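Alkaline phosphatase D (Bacillus subtilis, PDB 2YEQ) hydrolyses phosphate esters, acting as an alkaline phosphatase and phosphodiesterase with iron and calcium in its active site. Local coordinates at residues W208-V213 / T378-A383; Q260-F265 / R279-D284; N215-K220 / A237-Y242. One frame throughout, in Å; residues are numbered along the deposited sequence.

Contact 1 (W208-V213 / T378-A383). With CA (calcium ion), chain B; CA (calcium ion), chain C; FE (Fe (III) ion), chain D; EDO (1,2-ethanediol), chain U.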
loop_
_atom_site.group_PDB
_atom_site.type_symbol
_atom_site.label_atom_id
_atom_site.label_comp_id
_atom_site.label_asym_id
_atom_site.label_seq_id
_atom_site.Cartn_x
_atom_site.Cartn_y
_atom_site.Cartn_z
ATOM N N TRP A 208 3.997 3.988 -1.675
ATOM C CA TRP A 208 3.558 3.726 -3.054
ATOM C C TRP A 208 4.277 2.508 -3.596
ATOM O O TRP A 208 5.258 2.068 -3.019
ATOM C CB TRP A 208 3.844 4.941 -3.960
ATOM C CG TRP A 208 5.209 5.510 -3.861
ATOM C CD1 TRP A 208 6.392 4.833 -3.761
ATOM C CD2 TRP A 208 5.544 6.904 -3.866
ATOM N NE1 TRP A 208 7.440 5.730 -3.691
ATOM C CE2 TRP A 208 6.946 7.002 -3.760
ATOM C CE3 TRP A 208 4.791 8.077 -3.971
ATOM C CZ2 TRP A 208 7.608 8.225 -3.728
ATOM C CZ3 TRP A 208 5.442 9.291 -3.933
ATOM C CH2 TRP A 208 6.850 9.358 -3.823
ATOM N N ASP A 209 3.793 1.986 -4.707
ATOM C CA ASP A 209 4.543 1.026 -5.507
ATOM C C ASP A 209 4.680 1.621 -6.916
ATOM O O ASP A 209 4.943 2.828 -7.030
ATOM C CB ASP A 209 3.910 -0.379 -5.513
ATOM C CG ASP A 209 4.856 -1.450 -6.092
ATOM O OD1 ASP A 209 6.097 -1.358 -5.854
ATOM O OD2 ASP A 209 4.345 -2.363 -6.836
ATOM N N ASP A 210 4.507 0.832 -7.967
ATOM C CA ASP A 210 4.832 1.325 -9.332
ATOM C C ASP A 210 3.731 2.127 -9.984
ATOM O O ASP A 210 4.017 3.129 -10.639
ATOM C CB ASP A 210 5.293 0.213 -10.297
ATOM C CG ASP A 210 4.397 -0.999 -10.310
ATOM O OD1 ASP A 210 3.657 -1.236 -9.310
ATOM O OD2 ASP A 210 4.424 -1.742 -11.321
ATOM N N HIS A 211 2.476 1.700 -9.806
ATOM C CA HIS A 211 1.388 2.263 -10.569
ATOM C C HIS A 211 0.951 3.664 -10.172
ATOM O O HIS A 211 0.206 4.302 -10.922
ATOM C CB HIS A 211 0.220 1.307 -10.630
ATOM C CG HIS A 211 0.427 0.154 -11.563
ATOM N ND1 HIS A 211 0.448 0.298 -12.938
ATOM C CD2 HIS A 211 0.555 -1.174 -11.320
ATOM C CE1 HIS A 211 0.565 -0.897 -13.497
ATOM N NE2 HIS A 211 0.653 -1.804 -12.537
ATOM N N GLU A 212 1.453 4.176 -9.045
ATOM C CA GLU A 212 1.320 5.592 -8.758
ATOM C C GLU A 212 2.078 6.466 -9.802
ATOM O O GLU A 212 1.833 7.668 -9.876
ATOM C CB GLU A 212 1.867 5.898 -7.384
ATOM C CG GLU A 212 0.881 5.529 -6.271
ATOM C CD GLU A 212 1.017 4.111 -5.702
ATOM O OE1 GLU A 212 1.697 3.216 -6.279
ATOM O OE2 GLU A 212 0.377 3.892 -4.628
ATOM N N VAL A 213 3.030 5.859 -10.532
ATOM C CA VAL A 213 3.710 6.526 -11.663
ATOM C C VAL A 213 3.457 5.783 -12.940
ATOM O O VAL A 213 2.704 6.249 -13.802
ATOM C CB VAL A 213 5.209 6.715 -11.437
ATOM C CG1 VAL A 213 5.777 7.691 -12.552
ATOM C CG2 VAL A 213 5.495 7.247 -10.041
ATOM N N THR A 378 3.337 -7.028 2.582
ATOM C CA THR A 378 3.559 -6.974 1.147
ATOM C C THR A 378 2.253 -6.841 0.360
ATOM O O THR A 378 1.225 -7.324 0.798
ATOM C CB THR A 378 4.207 -8.292 0.702
ATOM O OG1 THR A 378 5.390 -8.491 1.451
ATOM C CG2 THR A 378 4.477 -8.315 -0.766
ATOM N N GLY A 379 2.303 -6.200 -0.813
ATOM C CA GLY A 379 1.196 -6.225 -1.744
ATOM C C GLY A 379 1.658 -6.720 -3.100
ATOM O O GLY A 379 2.289 -7.764 -3.199
ATOM N N ASP A 380 1.283 -5.985 -4.147
ATOM C CA ASP A 380 1.788 -6.128 -5.538
ATOM C C ASP A 380 1.291 -7.310 -6.337
ATOM O O ASP A 380 0.983 -7.166 -7.525
ATOM C CB ASP A 380 3.329 -6.029 -5.604
ATOM C CG ASP A 380 3.856 -6.030 -7.060
ATOM O OD1 ASP A 380 3.618 -5.035 -7.808
ATOM O OD2 ASP A 380 4.468 -7.062 -7.436
ATOM N N VAL A 381 1.153 -8.468 -5.697
ATOM C CA VAL A 381 0.949 -9.714 -6.429
ATOM C C VAL A 381 -0.496 -10.117 -6.622
ATOM O O VAL A 381 -0.774 -11.107 -7.277
ATOM C CB VAL A 381 1.818 -10.890 -5.837
ATOM C CG1 VAL A 381 3.299 -10.447 -5.720
ATOM C CG2 VAL A 381 1.249 -11.406 -4.499
ATOM N N HIS A 382 -1.418 -9.313 -6.109
ATOM C CA HIS A 382 -2.858 -9.475 -6.401
ATOM C C HIS A 382 -3.414 -10.835 -5.925
ATOM O O HIS A 382 -4.304 -11.402 -6.528
ATOM C CB HIS A 382 -3.163 -9.267 -7.893
ATOM C CG HIS A 382 -2.737 -7.923 -8.442
ATOM N ND1 HIS A 382 -2.801 -7.640 -9.790
ATOM C CD2 HIS A 382 -2.266 -6.803 -7.847
ATOM C CE1 HIS A 382 -2.376 -6.406 -10.002
ATOM N NE2 HIS A 382 -2.044 -5.865 -8.848
ATOM N N ALA A 383 -2.853 -11.346 -4.846
ATOM C CA ALA A 383 -3.299 -12.603 -4.238
ATOM C C ALA A 383 -2.673 -12.695 -2.867
ATOM O O ALA A 383 -1.679 -12.027 -2.545
ATOM C CB ALA A 383 -2.949 -13.831 -5.109
HETATM CA CA CA B . 2.545 -2.959 -8.134
HETATM CA CA CA C . 3.742 -3.818 -11.985
HETATM FE FE FE D . -1.275 -3.857 -8.518
HETATM C C1 EDO U . -4.494 -9.959 -14.156
HETATM O O1 EDO U . -5.600 -9.274 -14.789
HETATM C C2 EDO U . -3.795 -9.051 -13.141
HETATM O O2 EDO U . -3.664 -9.657 -11.838
HETATM O O HOH W 1 4.895 -4.834 -10.192
HETATM O O HOH W 2 1.499 -2.863 -5.787
HETATM O O HOH W 3 3.000 -5.778 -12.744
#
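Asp209 and Asp380 meet with their carboxylates nearly perpendicular, planes 84° apart, and a calcium ion explains why two carboxylate oxygens can lie so close. Asp209 OD2 stands 2.9 Å from Asp380 OD1, a pair held by shared metal coordination rather than a hydrogen bond. Asp209 can be followed outward. Its CB is still 3.9 Å from the calcium; CG, swung anti to the backbone N (chi1 -167°), comes to 3.4 Å from it, and OD2 binds the ion at 2.3 Å. The other branch, OD1, turns to a salt bridge with Arg279, while the backbone N of Asp209 donates to Glu212 OE1 at 2.9 Å, reaching it from above the carboxylate plane. From the other loop, Asp380 OD1 binds the same calcium at 2.4 Å and also accepts from a water bound to the second calcium. Asp210 spans both ions, OD1 on the first and OD2 on the second. His382 NE2 binds the iron at 2.2 Å; ND1, at the ring edge, donates to an ethanediol oxygen in a nearly straight bond (175°). Asp151 OD2 bridges the iron and the first calcium, and Cys124 and Tyr154 also bind the iron, giving a metal-bridged centre in a calcineurin-like phosphoesterase domain, with the second calcium beside it. Such a gathering of carboxylates would probably be strongly repulsive without its cations, so the calcium probably helps to hold the loops together.

Contact 2 (Q260-F265 / R279-D284). With NA (sodium ion), chain E; PE5 (3,6,9,12,15,18,21,24-octaoxahexacosan-1-ol), chain V; EDO (1,2-ethanediol), chain L.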
loop_
_atom_site.group_PDB
_atom_site.type_symbol
_atom_site.label_atom_id
_atom_site.label_comp_id
_atom_site.label_asym_id
_atom_site.label_seq_id
_atom_site.Cartn_x
_atom_site.Cartn_y
_atom_site.Cartn_z
ATOM N N GLN A 260 10.757 12.324 -0.061
ATOM C CA GLN A 260 11.060 11.484 1.098
ATOM C C GLN A 260 9.779 10.775 1.549
ATOM O O GLN A 260 8.909 11.396 2.138
ATOM C CB GLN A 260 11.634 12.317 2.236
ATOM C CG GLN A 260 12.051 11.508 3.466
ATOM C CD GLN A 260 13.115 10.481 3.112
ATOM O OE1 GLN A 260 14.117 10.818 2.490
ATOM N NE2 GLN A 260 12.895 9.239 3.480
ATOM N N LEU A 261 9.661 9.491 1.239
ATOM C CA LEU A 261 8.509 8.721 1.662
ATOM C C LEU A 261 8.885 7.643 2.697
ATOM O O LEU A 261 8.114 7.383 3.617
ATOM C CB LEU A 261 7.803 8.091 0.487
ATOM C CG LEU A 261 6.369 7.601 0.723
ATOM C CD1 LEU A 261 5.434 8.741 1.225
ATOM C CD2 LEU A 261 5.816 6.985 -0.524
ATOM N N TYR A 262 10.051 7.007 2.574
ATOM C CA TYR A 262 10.402 6.032 3.608
ATOM C C TYR A 262 10.517 6.696 4.973
ATOM O O TYR A 262 10.971 7.828 5.096
ATOM C CB TYR A 262 11.610 5.163 3.235
ATOM C CG TYR A 262 12.974 5.798 3.272
ATOM C CD1 TYR A 262 13.676 5.923 4.459
ATOM C CD2 TYR A 262 13.601 6.181 2.088
ATOM C CE1 TYR A 262 14.967 6.452 4.480
ATOM C CE2 TYR A 262 14.878 6.704 2.091
ATOM C CZ TYR A 262 15.558 6.836 3.269
ATOM O OH TYR A 262 16.814 7.350 3.233
ATOM N N ARG A 263 10.003 6.012 5.995
ATOM C CA ARG A 263 9.927 6.593 7.311
ATOM C C ARG A 263 9.658 5.523 8.375
ATOM O O ARG A 263 9.318 4.384 8.063
ATOM C CB ARG A 263 8.846 7.676 7.378
ATOM C CG ARG A 263 7.463 7.219 6.946
ATOM C CD ARG A 263 6.641 8.412 6.431
ATOM N NE ARG A 263 5.203 8.155 6.219
ATOM C CZ ARG A 263 4.663 7.449 5.238
ATOM N NH1 ARG A 263 5.392 6.865 4.283
ATOM N NH2 ARG A 263 3.355 7.355 5.179
ATOM N N HIS A 264 9.869 5.911 9.620
ATOM C CA HIS A 264 9.803 4.973 10.727
ATOM C C HIS A 264 8.996 5.525 11.903
ATOM O O HIS A 264 9.007 6.710 12.185
ATOM C CB HIS A 264 11.225 4.612 11.170
ATOM C CG HIS A 264 11.289 3.930 12.501
ATOM N ND1 HIS A 264 11.363 4.626 13.690
ATOM C CD2 HIS A 264 11.271 2.614 12.831
ATOM C CE1 HIS A 264 11.388 3.767 14.696
ATOM N NE2 HIS A 264 11.328 2.540 14.202
ATOM N N PHE A 265 8.296 4.634 12.598
ATOM C CA PHE A 265 7.663 4.989 13.860
ATOM C C PHE A 265 7.455 3.730 14.723
ATOM O O PHE A 265 7.464 2.616 14.216
ATOM C CB PHE A 265 6.326 5.702 13.621
ATOM C CG PHE A 265 5.273 4.827 13.016
ATOM C CD1 PHE A 265 5.244 4.601 11.644
ATOM C CD2 PHE A 265 4.302 4.230 13.808
ATOM C CE1 PHE A 265 4.278 3.788 11.081
ATOM C CE2 PHE A 265 3.336 3.424 13.250
ATOM C CZ PHE A 265 3.326 3.192 11.880
ATOM N N ARG A 279 10.776 1.462 -4.827
ATOM C CA ARG A 279 10.713 1.954 -6.208
ATOM C C ARG A 279 11.658 3.088 -6.507
ATOM O O ARG A 279 12.272 3.092 -7.577
ATOM C CB ARG A 279 9.309 2.461 -6.573
ATOM C CG ARG A 279 8.328 1.374 -6.841
ATOM C CD ARG A 279 8.597 0.575 -8.060
ATOM N NE ARG A 279 7.783 -0.630 -8.031
ATOM C CZ ARG A 279 7.939 -1.703 -8.797
ATOM N NH1 ARG A 279 8.880 -1.765 -9.761
ATOM N NH2 ARG A 279 7.149 -2.744 -8.605
ATOM N N GLN A 280 11.700 4.088 -5.635
ATOM C CA GLN A 280 12.299 5.381 -5.981
ATOM C C GLN A 280 13.842 5.329 -6.223
ATOM O O GLN A 280 14.411 6.208 -6.925
ATOM C CB GLN A 280 11.984 6.397 -4.896
ATOM C CG GLN A 280 12.399 7.831 -5.233
ATOM C CD GLN A 280 11.955 8.835 -4.208
ATOM O OE1 GLN A 280 11.196 8.522 -3.249
ATOM N NE2 GLN A 280 12.397 10.053 -4.388
ATOM N N TYR A 281 14.492 4.345 -5.601
ATOM C CA TYR A 281 15.941 4.241 -5.592
ATOM C C TYR A 281 16.463 2.945 -6.189
ATOM O O TYR A 281 17.675 2.779 -6.308
ATOM C CB TYR A 281 16.473 4.377 -4.175
ATOM C CG TYR A 281 15.796 5.436 -3.355
ATOM C CD1 TYR A 281 16.083 6.786 -3.528
ATOM C CD2 TYR A 281 14.844 5.085 -2.394
ATOM C CE1 TYR A 281 15.439 7.756 -2.772
ATOM C CE2 TYR A 281 14.212 6.031 -1.641
ATOM C CZ TYR A 281 14.498 7.371 -1.820
ATOM O OH TYR A 281 13.837 8.296 -1.017
ATOM N N ARG A 282 15.580 2.051 -6.610
ATOM C CA ARG A 282 16.015 0.745 -7.026
ATOM C C ARG A 282 16.751 0.735 -8.373
ATOM O O ARG A 282 16.449 1.543 -9.278
ATOM C CB ARG A 282 14.853 -0.242 -7.089
ATOM C CG ARG A 282 13.778 0.074 -8.115
ATOM C CD ARG A 282 13.197 -1.165 -8.696
ATOM N NE ARG A 282 12.204 -1.753 -7.806
ATOM C CZ ARG A 282 11.602 -2.909 -8.016
ATOM N NH1 ARG A 282 11.938 -3.679 -9.055
ATOM N NH2 ARG A 282 10.647 -3.312 -7.173
ATOM N N ASP A 283 17.649 -0.240 -8.510
ATOM C CA ASP A 283 18.246 -0.551 -9.796
ATOM C C ASP A 283 17.237 -1.253 -10.684
ATOM O O ASP A 283 16.236 -1.804 -10.206
ATOM C CB ASP A 283 19.493 -1.412 -9.619
ATOM C CG ASP A 283 20.677 -0.624 -9.068
ATOM O OD1 ASP A 283 20.770 0.612 -9.295
ATOM O OD2 ASP A 283 21.527 -1.241 -8.389
ATOM N N ASP A 284 17.529 -1.245 -11.983
ATOM C CA ASP A 284 16.655 -1.773 -13.012
ATOM C C ASP A 284 16.486 -3.257 -12.800
ATOM O O ASP A 284 17.421 -3.937 -12.334
ATOM C CB ASP A 284 17.298 -1.513 -14.387
ATOM C CG ASP A 284 16.322 -1.542 -15.536
ATOM O OD1 ASP A 284 15.060 -1.532 -15.349
ATOM O OD2 ASP A 284 16.858 -1.600 -16.678
HETATM NA NA NA E . 13.042 -2.064 -16.132
HETATM C C50 PE5 V . 16.628 10.528 6.185
HETATM O O1 PE5 V . 15.213 10.338 6.243
HETATM C C1 PE5 V . 14.764 9.616 7.401
HETATM C C2 PE5 V . 13.270 9.303 7.285
HETATM O O2 PE5 V . 12.503 10.370 7.857
HETATM C C3 PE5 V . 11.175 10.547 7.337
HETATM C C4 PE5 V . 10.723 11.991 7.479
HETATM C C1 EDO L . 20.500 -3.321 -12.534
HETATM O O1 EDO L . 20.037 -4.403 -13.351
HETATM C C2 EDO L . 20.472 -2.017 -13.305
HETATM O O2 EDO L . 20.513 -0.906 -12.441
HETATM O O HOH W 4 11.321 7.637 -0.069
HETATM O O HOH W 5 13.050 -1.169 -18.237
HETATM O O HOH W 6 11.860 -0.254 -15.488
HETATM O O HOH W 7 10.978 -3.073 -16.477
HETATM O O HOH W 8 14.129 -4.036 -16.751
#
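Tyr262 and Tyr281 bring together the start of a beta-hairpin and the loop that follows it: strand 263-267 runs antiparallel to strand 271-275 at one border of the seven-stranded sheet of this calcineurin-like domain. The compact part is almost entirely these two phenol rings. They lie obliquely, centroids 5.9 Å apart, with the side chains crossing at about a right angle. Tyr262 offers its CD2 and CE2 side, and the hydroxyl end of Tyr281 comes up to it, Tyr281 OH reaching Tyr262 CE2 at 3.6 Å and CE2 of Tyr281 lying 3.8 Å from CD2 of Tyr262. The first torsion of Tyr281 (chi1 -41°) sets CG beside its backbone N, and from there the ring extends across to Tyr262, just ahead of the hairpin. A water molecule adds a polar link, accepting from Leu261 N and hydrogen bonded to Tyr281 OH, both at 2.8 Å. Gln310 of helix 308-320 touches both tyrosines.

Away from this pair the segments separate, and the company becomes small molecules. A polyether chain runs beside Gln260 and Arg263, and at the far end of 279-284 an ethanediol bonds to the backbone of Asp284. There Asp284 OD1 binds a sodium ion whose shell is completed by Gln285 and four waters, a largely hydrated site. Back at the rings, the amide of Gln260 is pinned over Tyr262: its NE2 lies 3.2 Å above the centre of one ring face while donating to Tyr262 O at 2.9 Å.

Contact 3 (N215-K220 / A237-Y242). With CA (calcium ion), chain C; PE5 (3,6,9,12,15,18,21,24-octaoxahexacosan-1-ol), chain F; EDO (1,2-ethanediol), chain G.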
loop_
_atom_site.group_PDB
_atom_site.type_symbol
_atom_site.label_atom_id
_atom_site.label_comp_id
_atom_site.label_asym_id
_atom_site.label_seq_id
_atom_site.Cartn_x
_atom_site.Cartn_y
_atom_site.Cartn_z
ATOM N N ASN A 215 3.734 1.416 -14.598
ATOM C CA ASN A 215 4.086 0.008 -14.402
ATOM C C ASN A 215 5.593 -0.302 -14.450
ATOM O O ASN A 215 6.287 0.034 -15.435
ATOM C CB ASN A 215 3.409 -0.876 -15.454
ATOM C CG ASN A 215 3.518 -2.363 -15.123
ATOM O OD1 ASN A 215 3.132 -2.794 -14.020
ATOM N ND2 ASN A 215 4.029 -3.156 -16.075
ATOM N N ASN A 216 6.061 -0.977 -13.396
ATOM C CA ASN A 216 7.410 -1.537 -13.285
ATOM C C ASN A 216 8.545 -0.562 -13.513
ATOM O O ASN A 216 9.624 -0.955 -13.987
ATOM C CB ASN A 216 7.571 -2.751 -14.209
ATOM C CG ASN A 216 6.893 -4.028 -13.644
ATOM O OD1 ASN A 216 5.827 -3.952 -13.070
ATOM N ND2 ASN A 216 7.524 -5.197 -13.835
ATOM N N TYR A 217 8.337 0.694 -13.133
ATOM C CA TYR A 217 9.414 1.632 -13.125
ATOM C C TYR A 217 10.472 1.246 -12.102
ATOM O O TYR A 217 10.191 0.567 -11.097
ATOM C CB TYR A 217 8.927 3.069 -12.940
ATOM C CG TYR A 217 8.760 3.664 -11.559
ATOM C CD1 TYR A 217 9.792 4.322 -10.938
ATOM C CD2 TYR A 217 7.508 3.643 -10.908
ATOM C CE1 TYR A 217 9.628 4.937 -9.721
ATOM C CE2 TYR A 217 7.326 4.249 -9.674
ATOM C CZ TYR A 217 8.364 4.881 -9.074
ATOM O OH TYR A 217 8.193 5.491 -7.855
ATOM N N ALA A 218 11.693 1.705 -12.357
ATOM C CA ALA A 218 12.813 1.451 -11.453
ATOM C C ALA A 218 13.656 2.711 -11.334
ATOM O O ALA A 218 14.439 3.015 -12.241
ATOM C CB ALA A 218 13.640 0.256 -11.992
ATOM N N ASN A 219 13.490 3.436 -10.216
ATOM C CA ASN A 219 14.115 4.738 -10.017
ATOM C C ASN A 219 13.697 5.691 -11.181
ATOM O O ASN A 219 12.525 6.159 -11.220
ATOM C CB ASN A 219 15.640 4.594 -9.838
ATOM C CG ASN A 219 16.293 5.827 -9.300
ATOM O OD1 ASN A 219 15.761 6.959 -9.391
ATOM N ND2 ASN A 219 17.478 5.640 -8.709
ATOM N N LYS A 220 14.597 5.938 -12.144
ATOM C CA LYS A 220 14.267 6.843 -13.247
ATOM C C LYS A 220 14.217 6.139 -14.580
ATOM O O LYS A 220 14.191 6.775 -15.631
ATOM C CB LYS A 220 15.210 8.028 -13.223
ATOM C CG LYS A 220 14.854 8.943 -12.036
ATOM C CD LYS A 220 15.873 10.021 -11.815
ATOM C CE LYS A 220 16.085 10.310 -10.356
ATOM N NZ LYS A 220 17.191 9.467 -9.743
ATOM N N ALA A 237 5.597 14.867 -11.731
ATOM C CA ALA A 237 4.150 15.101 -11.773
ATOM C C ALA A 237 3.396 14.112 -10.855
ATOM O O ALA A 237 2.537 14.521 -10.078
ATOM C CB ALA A 237 3.645 14.978 -13.181
ATOM N N ALA A 238 3.731 12.827 -10.972
ATOM C CA ALA A 238 3.114 11.756 -10.179
ATOM C C ALA A 238 3.359 11.914 -8.697
ATOM O O ALA A 238 2.449 11.742 -7.887
ATOM C CB ALA A 238 3.627 10.395 -10.643
ATOM N N TYR A 239 4.599 12.216 -8.328
ATOM C CA TYR A 239 4.935 12.407 -6.923
ATOM C C TYR A 239 4.232 13.614 -6.307
ATOM O O TYR A 239 3.777 13.538 -5.146
ATOM C CB TYR A 239 6.449 12.509 -6.716
ATOM C CG TYR A 239 7.242 11.207 -6.797
ATOM C CD1 TYR A 239 6.647 10.003 -7.126
ATOM C CD2 TYR A 239 8.600 11.199 -6.510
ATOM C CE1 TYR A 239 7.398 8.803 -7.172
ATOM C CE2 TYR A 239 9.350 10.031 -6.543
ATOM C CZ TYR A 239 8.755 8.845 -6.888
ATOM O OH TYR A 239 9.492 7.675 -6.932
ATOM N N GLN A 240 4.154 14.723 -7.056
ATOM C CA GLN A 240 3.433 15.909 -6.587
ATOM C C GLN A 240 1.941 15.579 -6.364
ATOM O O GLN A 240 1.391 15.915 -5.320
ATOM C CB GLN A 240 3.557 17.108 -7.557
ATOM C CG GLN A 240 2.864 18.368 -6.979
ATOM C CD GLN A 240 3.186 19.680 -7.711
ATOM O OE1 GLN A 240 4.278 19.869 -8.271
ATOM N NE2 GLN A 240 2.244 20.617 -7.654
ATOM N N ALA A 241 1.310 14.935 -7.333
ATOM C CA ALA A 241 -0.117 14.569 -7.233
ATOM C C ALA A 241 -0.368 13.626 -6.057
ATOM O O ALA A 241 -1.409 13.723 -5.384
ATOM C CB ALA A 241 -0.615 13.934 -8.494
ATOM N N TYR A 242 0.595 12.740 -5.791
ATOM C CA TYR A 242 0.490 11.822 -4.655
ATOM C C TYR A 242 0.522 12.594 -3.348
ATOM O O TYR A 242 -0.352 12.437 -2.507
ATOM C CB TYR A 242 1.623 10.805 -4.707
ATOM C CG TYR A 242 1.528 9.670 -3.717
ATOM C CD1 TYR A 242 0.833 8.522 -4.022
ATOM C CD2 TYR A 242 2.196 9.727 -2.504
ATOM C CE1 TYR A 242 0.753 7.455 -3.102
ATOM C CE2 TYR A 242 2.148 8.665 -1.601
ATOM C CZ TYR A 242 1.438 7.540 -1.916
ATOM O OH TYR A 242 1.414 6.497 -1.016
HETATM CA CA CA C . 3.742 -3.818 -11.985
HETATM O O1 PE5 F . 19.444 7.539 -11.345
HETATM C C1 PE5 F . 20.320 7.869 -10.277
HETATM C C2 PE5 F . 20.851 9.286 -10.418
HETATM O O2 PE5 F . 20.054 10.203 -9.661
HETATM C C3 PE5 F . 20.440 11.593 -9.742
HETATM C C4 PE5 F . 20.285 12.173 -11.158
HETATM O O3 PE5 F . 19.399 13.298 -11.220
HETATM C C5 PE5 F . 19.210 13.787 -12.564
HETATM C C6 PE5 F . 18.091 13.030 -13.289
HETATM O O4 PE5 F . 18.551 12.391 -14.497
HETATM C C7 PE5 F . 18.375 10.964 -14.525
HETATM C C8 PE5 F . 18.475 10.451 -15.936
HETATM C C1 EDO G . 8.736 20.462 -7.242
HETATM O O1 EDO G . 9.178 21.760 -6.858
HETATM C C2 EDO G . 7.232 20.435 -7.506
HETATM O O2 EDO G . 6.680 19.168 -7.148
HETATM O O HOH W 3 3.000 -5.778 -12.744
HETATM O O HOH W 1 4.895 -4.834 -10.192
#
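The rings of Tyr217 and Tyr239 meet at their edges, each hydroxyl oxygen lying near the plane of the other ring. Trp208 stacks on the Tyr239 ring; Gln280 also touches this side chain. The two phenols approach from opposite directions and share a hydrogen bond between Tyr217 OH and Tyr239 OH, 2.7 Å long, in which either may be the donor. Little else joins them. Tyr239 CE1 comes 3.5 Å from Tyr217 OH, and the ring carbons stay further apart, so this buried contact is made by the hydroxyl ends while the backbones remain distant. Tyr217 holds CG between its backbone N and carbonyl carbon (chi1 89°), which brings its hydroxyl to Tyr239.

On either side of Tyr217 in the chain, the loop makes different attachments. Before it, Asn215 OD1 and Asn216 OD1 both bind one calcium ion, each at 2.4 Å, a site shared with Asp210. After it, Lys220 bends at its last two torsions to bring NZ within 2.9 Å of Asn219 OD1, an oxygen that Arg235 also reaches. Lys220 NZ also donates to O2 of a polyether molecule at 3.0 Å and only weakly to its O1. A leucine in place of Lys220 would probably deprive Asn219 OD1 of one of its donors and leave the polyether oxygens without this partner, so that the ether chain could shift.

The whole contact ties the metal-binding loop after strand 203-206 to the second half of helix 228-245. That helix packs on helix 179-190 through Ala238 and Ala241, which touch Tyr182, while Lys220 lies along its earlier turns against Val232 and Arg235.

In the fold
From the N terminus, the chain leaves strand 203-206 of the ten-stranded sheet and enters the loop that carries 208-213, where contact 1 opens. Soon afterwards contact 3 closes a short loop, folding 215-220 onto helix 228-245. Contact 2 follows in series, its closure enclosing the hairpin of 263-267 and 271-275. Only when the chain leaves strand 374-378 does 378-383 close contact 1, whose long loop therefore encloses both others; none cross. Contact 1 thus joins loops at the ends of strands from the two large sheets. Contacts 2 and 3 also touch directly, Asn219 N probably bonding to Arg279 O, and contacts 1 and 3 share a calcium ion.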